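Local coordinates for protein extracellular sialidase/neuraminidase, putative (PDB 2XZI) that hydrolyses glycosidic bonds of sialic acids, as an extracellular fungal sialidase that acts as a Kdnase and binds deamino-alpha-neuraminic acid, at residues N2-K6 with A287-T291. Sequence-based numbering, arbitrary orientation.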
loop_
_atom_site.group_PDB
_atom_site.type_symbol
_atom_site.label_atom_id
_atom_site.label_comp_id
_atom_site.label_asym_id
_atom_site.label_seq_id
_atom_site.Cartn_x
_atom_site.Cartn_y
_atom_site.Cartn_z
ATOM N N ASN A 2 -10.609 13.288 25.524
ATOM C CA ASN A 2 -9.691 14.433 25.266
ATOM C C ASN A 2 -8.488 13.984 24.450
ATOM O O ASN A 2 -7.899 12.942 24.725
ATOM C CB ASN A 2 -9.198 15.043 26.585
ATOM C CG ASN A 2 -10.325 15.385 27.538
ATOM O OD1 ASN A 2 -11.143 16.268 27.265
ATOM N ND2 ASN A 2 -10.367 14.688 28.675
ATOM N N ASP A 3 -8.140 14.769 23.434
ATOM C CA ASP A 3 -6.952 14.497 22.629
ATOM C C ASP A 3 -6.158 15.786 22.523
ATOM O O ASP A 3 -6.602 16.737 21.847
ATOM C CB ASP A 3 -7.317 13.945 21.246
ATOM C CG ASP A 3 -6.088 13.457 20.464
ATOM O OD1 ASP A 3 -4.972 13.922 20.744
ATOM O OD2 ASP A 3 -6.236 12.602 19.568
ATOM N N PRO A 4 -4.988 15.825 23.186
ATOM C CA PRO A 4 -4.164 17.032 23.226
ATOM C C PRO A 4 -3.673 17.438 21.847
ATOM O O PRO A 4 -3.314 18.593 21.646
ATOM C CB PRO A 4 -2.967 16.620 24.096
ATOM C CG PRO A 4 -2.909 15.125 23.970
ATOM C CD PRO A 4 -4.342 14.713 23.918
ATOM N N ALA A 5 -3.647 16.497 20.903
ATOM C CA ALA A 5 -3.169 16.804 19.552
ATOM C C ALA A 5 -4.009 17.852 18.831
ATOM O O ALA A 5 -3.502 18.581 17.974
ATOM C CB ALA A 5 -3.111 15.539 18.716
ATOM N N LYS A 6 -5.285 17.937 19.172
ATOM C CA LYS A 6 -6.174 18.919 18.556
ATOM C C LYS A 6 -5.694 20.350 18.809
ATOM O O LYS A 6 -5.975 21.246 18.005
ATOM C CB LYS A 6 -7.608 18.716 19.029
ATOM C CG LYS A 6 -8.643 19.536 18.246
ATOM C CD LYS A 6 -10.066 19.145 18.612
ATOM C CE LYS A 6 -11.079 19.863 17.742
ATOM N NZ LYS A 6 -12.481 19.598 18.206
ATOM N N ALA A 287 -1.579 6.898 26.314
ATOM C CA ALA A 287 -2.830 7.661 26.276
ATOM C C ALA A 287 -2.664 8.984 25.532
ATOM O O ALA A 287 -1.741 9.740 25.819
ATOM C CB ALA A 287 -3.353 7.912 27.684
ATOM N N PRO A 288 -3.551 9.263 24.563
ATOM C CA PRO A 288 -4.565 8.323 24.084
ATOM C C PRO A 288 -4.042 7.502 22.909
ATOM O O PRO A 288 -3.519 8.068 21.950
ATOM C CB PRO A 288 -5.715 9.241 23.647
ATOM C CG PRO A 288 -5.058 10.545 23.301
ATOM C CD PRO A 288 -3.718 10.609 23.978
ATOM N N ALA A 289 -4.164 6.181 22.997
ATOM C CA ALA A 289 -3.730 5.290 21.923
ATOM C C ALA A 289 -4.567 5.526 20.671
ATOM O O ALA A 289 -5.778 5.753 20.769
ATOM C CB ALA A 289 -3.838 3.855 22.366
ATOM N N ARG A 290 -3.922 5.492 19.503
ATOM C CA ARG A 290 -4.609 5.792 18.243
ATOM C C ARG A 290 -4.245 4.823 17.125
ATOM O O ARG A 290 -3.067 4.490 16.939
ATOM C CB ARG A 290 -4.282 7.225 17.793
ATOM C CG ARG A 290 -4.622 8.340 18.824
ATOM C CD ARG A 290 -4.301 9.713 18.248
ATOM N NE ARG A 290 -4.079 10.802 19.212
ATOM C CZ ARG A 290 -2.922 11.049 19.830
ATOM N NH1 ARG A 290 -1.862 10.261 19.668
ATOM N NH2 ARG A 290 -2.825 12.102 20.625
ATOM N N THR A 291 -5.265 4.405 16.371
ATOM C CA THR A 291 -5.121 3.703 15.115
ATOM C C THR A 291 -5.685 4.635 14.066
ATOM O O THR A 291 -6.728 5.279 14.284
ATOM C CB THR A 291 -5.920 2.385 15.097
ATOM O OG1 THR A 291 -5.540 1.561 16.204
ATOM C CG2 THR A 291 -5.669 1.599 13.827
#
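Arg290 and Asp3 join in a two-pronged salt bridge that ties the N-terminal segment of this sialidase to one blade of its beta-propeller, at the start of strand 290-294. From CB, the arginine turns CG anti to its carbonyl carbon (chi1 -57°) and then runs extended to NE; a turn about the CD-NE bond then presents the NE and NH2 edge to the carboxylate. Along the way CD passes 3.7 Å from Asp3 OD2. NE donates to Asp3 OD2 over 2.8 Å, nearly straight at 172°, and NH2 donates to Asp3 OD1, also over 2.8 Å. Both oxygens lie close to the guanidinium plane and are met on their syn sides, but the carboxylate is twisted 28° from that plane. NH1 turns to Asn284 OD1, while Pro288 O lies 3.5 Å above the guanidinium plane, nearer its margin than its centre. Asp3 has further partners: OD2 also hydrogen-bonds to Tyr311 OH, and OD1 accepts from Ala5 N on its anti side, making an Asx turn where the 3-10 segment begins. Beside the bridge the Pro4 and Pro288 rings approach through their CD atoms, 4.2 Å apart, Pro288 following a cis peptide bond. Leu377 of helix 377-381 touches both Ala5 and Arg290. Ala5 N and Arg290 NH2 reach Asp3 OD1 from opposite faces of the carboxylate, and the Ala5 methyl, CB, packs 3.9 Å from Arg290 NH2.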